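Local atomic coordinates of proteasome protein (Corynebacterium glutamicum ATCC 13032, PDB entry 2P90), a protein that is of unknown function but belongs to the PAC2 family, whose relatives include proteasome assembly chaperones, and forms a trimer in the crystal. Residues V153-S159 with K192-T198; D161-D165 with S220-S224; L66-R72 with P110-R115; I136-A140 with S178-E184. All coordinates share one frame; numbering follows the deposited sequence.

Contact 1: residues V153-S159 with K192-T198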
loop_
_atom_site.group_PDB
_atom_site.type_symbol
_atom_site.label_atom_id
_atom_site.label_comp_id
_atom_site.label_asym_id
_atom_site.label_seq_id
_atom_site.Cartn_x
_atom_site.Cartn_y
_atom_site.Cartn_z
ATOM N N VAL B 153 20.505 -14.848 18.667
ATOM C CA VAL B 153 19.102 -14.553 18.862
ATOM C C VAL B 153 18.930 -13.718 20.141
ATOM O O VAL B 153 19.426 -14.075 21.212
ATOM C CB VAL B 153 18.258 -15.857 18.936
ATOM C CG1 VAL B 153 16.869 -15.607 19.575
ATOM C CG2 VAL B 153 18.063 -16.418 17.565
ATOM N N THR B 154 18.236 -12.594 20.019
ATOM C CA THR B 154 17.880 -11.805 21.199
ATOM C C THR B 154 16.384 -11.954 21.501
ATOM O O THR B 154 15.609 -12.306 20.620
ATOM C CB THR B 154 18.292 -10.329 21.058
ATOM O OG1 THR B 154 17.787 -9.822 19.842
ATOM C CG2 THR B 154 19.800 -10.190 21.030
ATOM N N ALA B 155 15.986 -11.716 22.743
ATOM C CA ALA B 155 14.604 -11.922 23.153
ATOM C C ALA B 155 14.035 -10.728 23.913
ATOM O O ALA B 155 14.795 -9.967 24.567
ATOM C CB ALA B 155 14.438 -13.228 23.956
ATOM N N HIS B 156 12.717 -10.527 23.748
ATOM C CA HIS B 156 11.940 -9.597 24.553
ATOM C C HIS B 156 10.612 -10.230 24.926
ATOM O O HIS B 156 10.161 -11.172 24.281
ATOM C CB HIS B 156 11.766 -8.232 23.875
ATOM C CG HIS B 156 11.081 -8.285 22.540
ATOM N ND1 HIS B 156 9.719 -8.475 22.403
ATOM C CD2 HIS B 156 11.572 -8.145 21.285
ATOM C CE1 HIS B 156 9.411 -8.476 21.116
ATOM N NE2 HIS B 156 10.520 -8.291 20.419
ATOM N N GLY B 157 9.985 -9.716 25.971
ATOM C CA GLY B 157 8.768 -10.313 26.484
ATOM C C GLY B 157 8.870 -10.646 27.975
ATOM O O GLY B 157 9.731 -10.109 28.684
ATOM N N ASN B 158 7.980 -11.530 28.436
ATOM C CA ASN B 158 7.848 -11.856 29.848
ATOM C C ASN B 158 8.057 -13.357 30.122
ATOM O O ASN B 158 7.830 -13.822 31.238
ATOM C CB ASN B 158 6.488 -11.359 30.392
ATOM C CG ASN B 158 5.288 -12.096 29.778
ATOM O OD1 ASN B 158 5.433 -13.180 29.187
ATOM N ND2 ASN B 158 4.094 -11.512 29.924
ATOM N N SER B 159 8.491 -14.098 29.099
ATOM C CA SER B 159 8.789 -15.523 29.208
ATOM C C SER B 159 10.139 -15.827 28.521
ATOM O O SER B 159 10.405 -16.948 28.067
ATOM C CB SER B 159 7.658 -16.352 28.602
ATOM O OG SER B 159 7.374 -15.970 27.248
ATOM N N LYS B 192 -0.687 -12.346 29.933
ATOM C CA LYS B 192 -0.262 -13.620 29.331
ATOM C C LYS B 192 1.236 -13.772 29.129
ATOM O O LYS B 192 1.963 -12.780 29.055
ATOM C CB LYS B 192 -0.903 -13.790 27.945
ATOM C CG LYS B 192 -2.106 -14.678 27.901
ATOM C CD LYS B 192 -3.332 -13.907 28.294
ATOM C CE LYS B 192 -4.341 -14.001 27.192
ATOM N NZ LYS B 192 -5.492 -13.133 27.553
ATOM N N ASN B 193 1.682 -15.025 28.988
ATOM C CA ASN B 193 3.073 -15.330 28.648
ATOM C C ASN B 193 3.358 -15.076 27.156
ATOM O O ASN B 193 2.745 -15.724 26.291
ATOM C CB ASN B 193 3.414 -16.792 29.012
ATOM C CG ASN B 193 3.432 -17.049 30.530
ATOM O OD1 ASN B 193 3.763 -16.157 31.337
ATOM N ND2 ASN B 193 3.081 -18.277 30.920
ATOM N N VAL B 194 4.289 -14.162 26.865
ATOM C CA VAL B 194 4.669 -13.867 25.476
ATOM C C VAL B 194 6.117 -13.363 25.297
ATOM O O VAL B 194 6.587 -12.518 26.055
ATOM C CB VAL B 194 3.644 -12.866 24.778
ATOM C CG1 VAL B 194 3.584 -11.509 25.513
ATOM C CG2 VAL B 194 3.997 -12.664 23.316
ATOM N N SER B 195 6.799 -13.883 24.275
ATOM C CA SER B 195 8.144 -13.434 23.890
ATOM C C SER B 195 8.277 -13.297 22.372
ATOM O O SER B 195 7.531 -13.940 21.584
ATOM C CB SER B 195 9.226 -14.393 24.423
ATOM O OG SER B 195 9.192 -14.414 25.848
ATOM N N GLY B 196 9.213 -12.433 21.982
ATOM C CA GLY B 196 9.607 -12.249 20.597
ATOM C C GLY B 196 11.078 -12.565 20.458
ATOM O O GLY B 196 11.913 -12.007 21.180
ATOM N N TYR B 197 11.393 -13.499 19.553
ATOM C CA TYR B 197 12.781 -13.880 19.243
ATOM C C TYR B 197 13.235 -13.295 17.912
ATOM O O TYR B 197 12.659 -13.539 16.859
ATOM C CB TYR B 197 12.992 -15.396 19.212
ATOM C CG TYR B 197 12.662 -16.181 20.471
ATOM C CD1 TYR B 197 12.467 -15.553 21.718
ATOM C CD2 TYR B 197 12.588 -17.574 20.419
ATOM C CE1 TYR B 197 12.182 -16.309 22.885
ATOM C CE2 TYR B 197 12.314 -18.344 21.574
ATOM C CZ TYR B 197 12.109 -17.697 22.790
ATOM O OH TYR B 197 11.807 -18.464 23.879
ATOM N N THR B 198 14.306 -12.537 17.964
ATOM C CA THR B 198 14.920 -12.029 16.773
ATOM C C THR B 198 16.287 -12.696 16.549
ATOM O O THR B 198 17.157 -12.692 17.422
ATOM C CB THR B 198 15.103 -10.499 16.912
ATOM O OG1 THR B 198 13.864 -9.928 17.344
ATOM C CG2 THR B 198 15.558 -9.870 15.603
HETATM O O HOH W 1 9.596 -18.059 25.588
#

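Contact 2: residues D161-D165 with S220-S224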
loop_
_atom_site.group_PDB
_atom_site.type_symbol
_atom_site.label_atom_id
_atom_site.label_comp_id
_atom_site.label_asym_id
_atom_site.label_seq_id
_atom_site.Cartn_x
_atom_site.Cartn_y
_atom_site.Cartn_z
ATOM N N ASP B 161 13.002 -15.912 29.899
ATOM C CA ASP B 161 13.764 -16.772 30.806
ATOM C C ASP B 161 13.917 -18.185 30.267
ATOM O O ASP B 161 14.916 -18.825 30.520
ATOM C CB ASP B 161 13.065 -16.802 32.173
ATOM C CG ASP B 161 11.539 -16.574 32.056
ATOM O OD1 ASP B 161 11.083 -15.397 32.140
ATOM O OD2 ASP B 161 10.798 -17.568 31.843
ATOM N N ARG B 162 12.937 -18.655 29.502
ATOM C CA ARG B 162 12.941 -20.019 28.963
ATOM C C ARG B 162 13.932 -20.221 27.820
ATOM O O ARG B 162 14.081 -21.338 27.323
ATOM C CB ARG B 162 11.538 -20.412 28.490
ATOM C CG ARG B 162 10.437 -19.928 29.393
ATOM C CD ARG B 162 9.105 -20.357 28.868
ATOM N NE ARG B 162 8.041 -19.954 29.774
ATOM C CZ ARG B 162 6.838 -20.499 29.774
ATOM N NH1 ARG B 162 6.554 -21.471 28.916
ATOM N NH2 ARG B 162 5.915 -20.079 30.626
ATOM N N LEU B 163 14.590 -19.149 27.394
ATOM C CA LEU B 163 15.624 -19.260 26.375
ATOM C C LEU B 163 17.024 -19.056 26.949
ATOM O O LEU B 163 17.439 -17.928 27.218
ATOM C CB LEU B 163 15.377 -18.305 25.208
ATOM C CG LEU B 163 16.336 -18.577 24.049
ATOM C CD1 LEU B 163 16.020 -19.926 23.441
ATOM C CD2 LEU B 163 16.328 -17.473 23.024
ATOM N N LYS B 164 17.741 -20.173 27.096
ATOM C CA LYS B 164 19.067 -20.246 27.712
ATOM C C LYS B 164 20.121 -19.428 26.950
ATOM O O LYS B 164 20.780 -18.558 27.519
ATOM C CB LYS B 164 19.484 -21.724 27.807
ATOM C CG LYS B 164 20.612 -22.049 28.778
ATOM C CD LYS B 164 20.099 -22.306 30.213
ATOM C CE LYS B 164 21.111 -23.123 31.043
ATOM N NZ LYS B 164 22.463 -22.491 31.077
ATOM N N ASP B 165 20.275 -19.702 25.661
ATOM C CA ASP B 165 21.238 -18.966 24.859
ATOM C C ASP B 165 20.591 -17.824 24.073
ATOM O O ASP B 165 19.810 -18.044 23.140
ATOM C CB ASP B 165 21.995 -19.901 23.920
ATOM C CG ASP B 165 23.023 -19.168 23.079
ATOM O OD1 ASP B 165 23.720 -18.273 23.620
ATOM O OD2 ASP B 165 23.125 -19.481 21.875
ATOM N N SER B 220 16.046 -22.327 18.983
ATOM C CA SER B 220 15.592 -21.503 20.109
ATOM C C SER B 220 14.177 -21.908 20.548
ATOM O O SER B 220 13.857 -21.920 21.734
ATOM C CB SER B 220 15.644 -20.020 19.770
ATOM O OG SER B 220 16.924 -19.676 19.296
ATOM N N ILE B 221 13.352 -22.241 19.566
ATOM C CA ILE B 221 12.004 -22.735 19.787
ATOM C C ILE B 221 12.016 -24.142 20.386
ATOM O O ILE B 221 11.325 -24.393 21.372
ATOM C CB ILE B 221 11.227 -22.739 18.456
ATOM C CG1 ILE B 221 10.874 -21.313 18.043
ATOM C CG2 ILE B 221 9.974 -23.595 18.547
ATOM C CD1 ILE B 221 10.623 -21.220 16.575
ATOM N N ALA B 222 12.781 -25.057 19.789
ATOM C CA ALA B 222 12.936 -26.408 20.349
ATOM C C ALA B 222 13.353 -26.355 21.831
ATOM O O ALA B 222 12.782 -27.061 22.662
ATOM C CB ALA B 222 13.903 -27.237 19.520
ATOM N N ASP B 223 14.284 -25.449 22.144
ATOM C CA ASP B 223 14.845 -25.240 23.483
ATOM C C ASP B 223 13.793 -24.770 24.479
ATOM O O ASP B 223 13.630 -25.368 25.529
ATOM C CB ASP B 223 16.055 -24.264 23.381
ATOM C CG ASP B 223 16.582 -23.756 24.747
ATOM O OD1 ASP B 223 16.358 -24.408 25.811
ATOM O OD2 ASP B 223 17.275 -22.691 24.756
ATOM N N SER B 224 13.060 -23.710 24.144
ATOM C CA SER B 224 12.176 -23.048 25.109
ATOM C C SER B 224 10.754 -23.614 25.165
ATOM O O SER B 224 9.984 -23.286 26.061
ATOM C CB SER B 224 12.140 -21.549 24.824
ATOM O OG SER B 224 12.244 -21.299 23.441
HETATM O O HOH W 2 7.108 -21.955 25.824
#

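Contact 3: residues L66-R72 with P110-R115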
loop_
_atom_site.group_PDB
_atom_site.type_symbol
_atom_site.label_atom_id
_atom_site.label_comp_id
_atom_site.label_asym_id
_atom_site.label_seq_id
_atom_site.Cartn_x
_atom_site.Cartn_y
_atom_site.Cartn_z
ATOM N N LEU B 66 -8.023 -8.922 5.510
ATOM C CA LEU B 66 -6.685 -8.795 6.083
ATOM C C LEU B 66 -5.596 -8.324 5.138
ATOM O O LEU B 66 -4.654 -7.680 5.584
ATOM C CB LEU B 66 -6.276 -10.089 6.818
ATOM C CG LEU B 66 -7.087 -10.402 8.114
ATOM C CD1 LEU B 66 -6.830 -11.834 8.646
ATOM C CD2 LEU B 66 -6.884 -9.375 9.240
ATOM N N ILE B 67 -5.778 -8.557 3.834
ATOM C CA ILE B 67 -4.713 -8.387 2.829
ATOM C C ILE B 67 -5.030 -7.277 1.791
ATOM O O ILE B 67 -6.164 -7.179 1.268
ATOM C CB ILE B 67 -4.478 -9.747 2.044
ATOM C CG1 ILE B 67 -4.100 -10.928 2.985
ATOM C CG2 ILE B 67 -3.534 -9.586 0.826
ATOM C CD1 ILE B 67 -2.813 -10.775 3.818
ATOM N N ASP B 68 -4.012 -6.468 1.497
ATOM C CA ASP B 68 -4.003 -5.590 0.325
ATOM C C ASP B 68 -3.422 -6.414 -0.805
ATOM O O ASP B 68 -2.225 -6.582 -0.908
ATOM C CB ASP B 68 -3.108 -4.350 0.567
ATOM C CG ASP B 68 -3.109 -3.371 -0.633
ATOM O OD1 ASP B 68 -3.177 -3.812 -1.820
ATOM O OD2 ASP B 68 -3.032 -2.145 -0.397
ATOM N N TYR B 69 -4.271 -6.907 -1.696
ATOM C CA TYR B 69 -3.793 -7.898 -2.666
ATOM C C TYR B 69 -2.928 -7.268 -3.748
ATOM O O TYR B 69 -2.112 -7.973 -4.367
ATOM C CB TYR B 69 -4.935 -8.603 -3.336
ATOM C CG TYR B 69 -5.779 -9.516 -2.498
ATOM C CD1 TYR B 69 -5.570 -10.899 -2.516
ATOM C CD2 TYR B 69 -6.848 -9.011 -1.744
ATOM C CE1 TYR B 69 -6.406 -11.760 -1.794
ATOM C CE2 TYR B 69 -7.661 -9.849 -1.022
ATOM C CZ TYR B 69 -7.443 -11.215 -1.051
ATOM O OH TYR B 69 -8.298 -12.041 -0.364
ATOM N N ARG B 70 -3.118 -5.974 -3.999
ATOM C CA ARG B 70 -2.259 -5.281 -4.954
ATOM C C ARG B 70 -0.844 -5.053 -4.408
ATOM O O ARG B 70 0.129 -5.011 -5.188
ATOM C CB ARG B 70 -2.889 -4.018 -5.559
ATOM C CG ARG B 70 -3.908 -4.315 -6.661
ATOM C CD ARG B 70 -4.593 -3.015 -7.249
ATOM N NE ARG B 70 -3.763 -2.408 -8.272
ATOM C CZ ARG B 70 -3.000 -1.312 -8.126
ATOM N NH1 ARG B 70 -2.967 -0.619 -6.967
ATOM N NH2 ARG B 70 -2.250 -0.917 -9.166
ATOM N N SER B 71 -0.703 -4.947 -3.086
ATOM C CA SER B 71 0.663 -5.041 -2.492
ATOM C C SER B 71 1.268 -6.449 -2.531
ATOM O O SER B 71 2.452 -6.567 -2.745
ATOM C CB SER B 71 0.749 -4.542 -1.052
ATOM O OG SER B 71 -0.146 -3.488 -0.832
ATOM N N ARG B 72 0.483 -7.502 -2.285
ATOM C CA ARG B 72 1.042 -8.861 -2.221
ATOM C C ARG B 72 1.104 -9.600 -3.545
ATOM O O ARG B 72 2.096 -10.284 -3.804
ATOM C CB ARG B 72 0.274 -9.729 -1.257
ATOM C CG ARG B 72 0.009 -9.106 0.064
ATOM C CD ARG B 72 1.300 -8.697 0.863
ATOM N NE ARG B 72 0.852 -8.595 2.239
ATOM C CZ ARG B 72 1.386 -9.162 3.300
ATOM N NH1 ARG B 72 2.502 -9.853 3.270
ATOM N NH2 ARG B 72 0.777 -8.955 4.424
ATOM N N PRO B 110 1.075 -14.763 5.672
ATOM C CA PRO B 110 1.431 -13.333 5.549
ATOM C C PRO B 110 1.046 -12.478 6.762
ATOM O O PRO B 110 -0.077 -12.642 7.297
ATOM C CB PRO B 110 0.580 -12.889 4.359
ATOM C CG PRO B 110 -0.597 -13.858 4.363
ATOM C CD PRO B 110 0.040 -15.146 4.687
ATOM N N GLU B 111 1.939 -11.575 7.181
ATOM C CA GLU B 111 1.537 -10.538 8.138
ATOM C C GLU B 111 0.346 -9.790 7.514
ATOM O O GLU B 111 0.471 -9.327 6.391
ATOM C CB GLU B 111 2.684 -9.539 8.378
ATOM C CG GLU B 111 2.253 -8.295 9.136
ATOM C CD GLU B 111 3.347 -7.268 9.341
ATOM O OE1 GLU B 111 4.074 -6.918 8.370
ATOM O OE2 GLU B 111 3.462 -6.785 10.498
ATOM N N PRO B 112 -0.811 -9.661 8.215
ATOM C CA PRO B 112 -1.920 -8.837 7.624
ATOM C C PRO B 112 -1.529 -7.408 7.260
ATOM O O PRO B 112 -0.773 -6.779 8.013
ATOM C CB PRO B 112 -2.960 -8.796 8.755
ATOM C CG PRO B 112 -2.725 -10.130 9.485
ATOM C CD PRO B 112 -1.204 -10.286 9.496
ATOM N N ASP B 113 -2.036 -6.892 6.135
ATOM C CA ASP B 113 -1.894 -5.460 5.824
ATOM C C ASP B 113 -2.912 -4.637 6.665
ATOM O O ASP B 113 -2.646 -3.492 7.027
ATOM C CB ASP B 113 -2.159 -5.168 4.345
ATOM C CG ASP B 113 -1.197 -5.831 3.418
ATOM O OD1 ASP B 113 -0.059 -5.308 3.213
ATOM O OD2 ASP B 113 -1.595 -6.850 2.806
ATOM N N LEU B 114 -4.067 -5.249 6.972
ATOM C CA LEU B 114 -5.221 -4.535 7.501
ATOM C C LEU B 114 -5.706 -5.093 8.841
ATOM O O LEU B 114 -5.423 -6.256 9.200
ATOM C CB LEU B 114 -6.382 -4.601 6.471
ATOM C CG LEU B 114 -6.053 -4.407 4.962
ATOM C CD1 LEU B 114 -7.242 -4.690 4.100
ATOM C CD2 LEU B 114 -5.465 -3.006 4.628
ATOM N N ARG B 115 -6.471 -4.254 9.553
ATOM C CA ARG B 115 -7.210 -4.676 10.743
ATOM C C ARG B 115 -6.339 -5.305 11.869
ATOM O O ARG B 115 -6.745 -6.346 12.456
ATOM C CB ARG B 115 -8.302 -5.683 10.357
ATOM C CG ARG B 115 -9.416 -5.152 9.448
ATOM C CD ARG B 115 -10.761 -5.745 9.934
ATOM N NE ARG B 115 -11.792 -4.949 9.365
ATOM C CZ ARG B 115 -12.560 -4.073 9.979
ATOM N NH1 ARG B 115 -12.570 -3.890 11.277
ATOM N NH2 ARG B 115 -13.350 -3.371 9.226
HETATM O O HOH W 3 0.132 -2.761 2.416
#

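Contact 4: residues I136-A140 with S178-E184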
loop_
_atom_site.group_PDB
_atom_site.type_symbol
_atom_site.label_atom_id
_atom_site.label_comp_id
_atom_site.label_asym_id
_atom_site.label_seq_id
_atom_site.Cartn_x
_atom_site.Cartn_y
_atom_site.Cartn_z
ATOM N N ILE B 136 5.328 -17.274 21.222
ATOM C CA ILE B 136 6.596 -16.859 20.680
ATOM C C ILE B 136 6.487 -16.363 19.241
ATOM O O ILE B 136 6.189 -17.147 18.353
ATOM C CB ILE B 136 7.645 -18.011 20.688
ATOM C CG1 ILE B 136 7.733 -18.672 22.081
ATOM C CG2 ILE B 136 9.005 -17.456 20.167
ATOM C CD1 ILE B 136 8.833 -19.764 22.201
ATOM N N CYS B 137 6.794 -15.082 19.047
ATOM C CA CYS B 137 6.849 -14.439 17.746
ATOM C C CYS B 137 8.255 -14.378 17.172
ATOM O O CYS B 137 9.202 -14.080 17.879
ATOM C CB CYS B 137 6.297 -13.032 17.859
ATOM S SG CYS B 137 4.571 -12.973 18.406
ATOM N N LEU B 138 8.384 -14.657 15.881
ATOM C CA LEU B 138 9.689 -14.743 15.248
ATOM C C LEU B 138 9.977 -13.551 14.351
ATOM O O LEU B 138 9.088 -13.093 13.636
ATOM C CB LEU B 138 9.781 -16.026 14.438
ATOM C CG LEU B 138 9.405 -17.324 15.156
ATOM C CD1 LEU B 138 9.676 -18.506 14.208
ATOM C CD2 LEU B 138 10.126 -17.498 16.528
ATOM N N TYR B 139 11.224 -13.063 14.407
ATOM C CA TYR B 139 11.689 -11.886 13.670
ATOM C C TYR B 139 13.082 -12.219 13.158
ATOM O O TYR B 139 13.809 -12.928 13.834
ATOM C CB TYR B 139 11.797 -10.685 14.600
ATOM C CG TYR B 139 10.519 -10.376 15.348
ATOM C CD1 TYR B 139 9.597 -9.477 14.810
ATOM C CD2 TYR B 139 10.225 -10.982 16.591
ATOM C CE1 TYR B 139 8.427 -9.199 15.452
ATOM C CE2 TYR B 139 9.032 -10.697 17.257
ATOM C CZ TYR B 139 8.138 -9.804 16.668
ATOM O OH TYR B 139 6.944 -9.464 17.246
ATOM N N ALA B 140 13.436 -11.769 11.955
ATOM C CA ALA B 140 14.817 -11.847 11.469
ATOM C C ALA B 140 15.247 -10.443 11.052
ATOM O O ALA B 140 14.632 -9.807 10.148
ATOM C CB ALA B 140 14.944 -12.816 10.327
ATOM N N SER B 178 4.453 -3.691 13.932
ATOM C CA SER B 178 3.991 -4.833 13.185
ATOM C C SER B 178 2.785 -5.474 13.856
ATOM O O SER B 178 2.439 -5.149 14.984
ATOM C CB SER B 178 5.114 -5.836 12.975
ATOM O OG SER B 178 5.284 -6.651 14.106
ATOM N N ALA B 179 2.117 -6.351 13.125
ATOM C CA ALA B 179 0.960 -7.024 13.633
ATOM C C ALA B 179 1.351 -7.914 14.788
ATOM O O ALA B 179 0.612 -8.008 15.775
ATOM C CB ALA B 179 0.305 -7.849 12.526
ATOM N N SER B 180 2.506 -8.574 14.687
ATOM C CA SER B 180 2.961 -9.406 15.799
ATOM C C SER B 180 3.344 -8.616 17.078
ATOM O O SER B 180 3.095 -9.106 18.178
ATOM C CB SER B 180 4.092 -10.321 15.369
ATOM O OG SER B 180 5.196 -9.549 14.947
ATOM N N LEU B 181 3.962 -7.435 16.925
ATOM C CA LEU B 181 4.288 -6.564 18.065
ATOM C C LEU B 181 3.017 -6.075 18.773
ATOM O O LEU B 181 2.933 -6.109 20.011
ATOM C CB LEU B 181 5.161 -5.387 17.641
ATOM C CG LEU B 181 6.617 -5.778 17.332
ATOM C CD1 LEU B 181 7.311 -4.745 16.509
ATOM C CD2 LEU B 181 7.411 -6.051 18.630
ATOM N N MET B 182 2.002 -5.697 17.989
ATOM C CA MET B 182 0.690 -5.349 18.547
ATOM C C MET B 182 0.140 -6.547 19.328
ATOM O O MET B 182 -0.430 -6.385 20.410
ATOM C CB MET B 182 -0.317 -4.919 17.444
ATOM C CG MET B 182 -1.662 -4.409 18.032
ATOM S SD MET B 182 -2.968 -3.720 16.968
ATOM C CE MET B 182 -2.169 -2.226 16.431
ATOM N N LEU B 183 0.272 -7.744 18.766
ATOM C CA LEU B 183 -0.282 -8.920 19.406
ATOM C C LEU B 183 0.458 -9.200 20.732
ATOM O O LEU B 183 -0.178 -9.543 21.752
ATOM C CB LEU B 183 -0.221 -10.117 18.467
ATOM C CG LEU B 183 -0.383 -11.518 19.041
ATOM C CD1 LEU B 183 -1.781 -11.733 19.634
ATOM C CD2 LEU B 183 -0.024 -12.617 17.978
ATOM N N GLU B 184 1.779 -9.009 20.702
ATOM C CA GLU B 184 2.631 -9.134 21.888
ATOM C C GLU B 184 2.153 -8.206 22.976
ATOM O O GLU B 184 1.896 -8.664 24.074
ATOM C CB GLU B 184 4.098 -8.818 21.590
ATOM C CG GLU B 184 4.812 -9.896 20.825
ATOM C CD GLU B 184 6.294 -9.705 20.894
ATOM O OE1 GLU B 184 6.822 -9.703 22.045
ATOM O OE2 GLU B 184 6.936 -9.581 19.831
#

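Contact 1: residues V153-S159 with K192-T198
His-156 lays its imidazole over the backbone of Gly-196, whose CA sits 4.1 Å from the centroid of the His-156 ring in a CH-pi contact over the face. The two residues form a hydrogen-bonded pair of an antiparallel ladder joining strand 153-157, one of the two edge strands of the main mixed sheet within this chain, to strand 194-202. Glycine suits the position because a CB would run into the ring, which chi1 of 59° swings inward. On the face shared by Ala-155 and Tyr-197, a non-hydrogen-bonded pair, the short Ala-155 methyl CB meets Tyr-197 CD1 obliquely at 3.8 Å. The phenol reaches on to Ser-224, and a water joins its OH to the Ser-159 carbonyl. On the edge turned away from strand 194-202, the Ala-155 carbonyl accepts from Asn-81 of the second subunit and the Gly-157 backbone bonds to the same subunit. Beyond Gly-157, Asn-158 N still donates to Val-194 O, and its side-chain amide extends the pairing: OD1 accepts from Val-194 N at 2.8 Å, with the donor tilted from the amide C=O plane, while ND2 of Asn-158 donates almost straight to Lys-192 O at 2.6 Å, that oxygen lying in the amide plane.

Contact 2: residues D161-D165 with S220-S224
Leu-163 and Asp-223 cross at about a right angle, the leucine reaching inward from the loop and the aspartate outward from helix 211-225. With CG anti to the backbone N (chi1 -171°), Leu-163 brings CD1 over the turn of helix between Ser-220 and Asp-223, 3.7 Å from Ser-220 CB and 3.3 Å from Asp-223 OD2. A branched apolar residue fits here because its other neighbours are Val-153 and Tyr-197 of the sheet. The Asp-223 carboxylate is turned toward the loop backbone, where OD2 receives a weak hydrogen bond from Lys-164 N at 3.5 Å. The next residue, Ser-224, one turn after Ser-220, points its CB at the carbonyl of Arg-162, 3.2 Å from that O, and serine is slim enough to let the loop come so near. Arg-162 touches the serine through its CB, then runs extended from CG to NE away from the helix, to a salt bridge between its NH1 and Glu-133. A water accepts weakly from Arg-162 NH1 and donates to Ser-224 O. Asp-165 ties the far side of the loop to the same helix through a salt bridge with Lys-216. The loop leaving edge strand 153-157 thus packs along a sheet-covering helix, as in layered alpha/beta folds.

Contact 3: residues L66-R72 with P110-R115
Asp-113 turns its CG anti to the carbonyl carbon (chi1 -63°), while Arg-72 bends at chi2 (-60°), and the two side chains meet from opposite directions. Arg-72 NE donates to Asp-113 OD2 at 3.1 Å along an almost straight line (178°), forming a salt bridge. The oxygen lies in the guanidinium plane and is met on its syn side, somewhat out of the carboxylate plane, although the two flat groups stand nearly perpendicular. Asp-68 N reaches the same OD2 at 2.8 Å from the other face, a double grip that should restrain the rotation of the Asp-113 carboxylate. Aspartate is short enough to offer one oxygen to both donors. In this buried setting the pairing would probably favour an ionised aspartate. Asp-68 is itself the N-cap of the short helix 69-72, its OD1 accepting from Ser-71 N at 3.0 Å, so the residue whose N-H holds Asp-113 also starts the helix that carries Arg-72. The second segment is the loop linking strand 103-108 to helix 116-129 of the PAC2 alpha/beta fold. Its backbone is held by Leu-66 O, which accepts from Leu-114 N at 2.9 Å and weakly from Asp-113 N. Rigid, apolar prolines give surfaces to rest on: Leu-66 lies alongside Pro-112, with CD2 4.0 Å from Pro-112 CB, and Ile-67 CD1 meets Pro-110 CG at 3.8 Å, crossing at about a right angle. Asp-113 OD1 serves the subunit interface, forming a salt bridge with Arg-70 of the second subunit, whereas Arg-70 of this chain binds Asp-113 and Glu-111 of the third.

Contact 4: residues I136-A140 with S178-E184
The Tyr-139 ring turns its hydroxyl toward the start of helix 179-189: Glu-184 OE2 lies at the edge by the hydroxyl and Ser-178 OG farther along the edge, near CE1, while Ser-180 OG and Leu-181 CD2 approach obliquely. The Glu-184 carboxylate, turned 44° from the ring, accepts through the anti lone pair of OE2 from Tyr-139 OH at 2.6 Å. Glu-184 gets there by extending beyond CG, back toward the strand from one turn after Ser-180. Ser-180 OG, turned toward the phenol by a chi1 of 62°, makes a likely hydrogen bond to Tyr-139 OH at 2.9 Å, although that proton can also reach another acceptor. Ser-180 suits its place as a short polar partner for the buried phenol, and the OG of Ser-178, the N-cap residue, bonds in turn to Ser-180 OG at 3.0 Å. Two residues before the tyrosine, on the same side of the strand, the compact Cys-137 puts SG 3.9 Å from Glu-184 CG. Val-83 of the second subunit packs against Leu-181 and Glu-184. The N-to-C directions of strand 136-140 and helix 179-184 make 148°, roughly antiparallel, with axes 9.4 Å apart: the helix layer over the Cys-137 and Tyr-139 face of an alpha/beta sandwich.

How the contacts relate
Contacts 1 and 4 share the main sheet: strands 134-143 and 194-202 are neighbours, joined by Tyr-197 N to Cys-137 O at 2.8 Å, and the contact centres lie 9 Å apart. Contact 2 adds helix 211-225 beside contact 1, where Tyr-197 OH and Ser-224 OG come within 2.9 Å; its Ile-221 also reaches Leu-138 of contact 4. Contact 3 stands at the other end, about 31 Å from contact 2 between centres, yet it touches contact 4 through Glu-111 OE2 and Ala-179 N, 3.0 Å apart at the start of helix 179-189. Contacts 1, 3 and 4 all touch the second subunit, so the trimer interface borders three of the four.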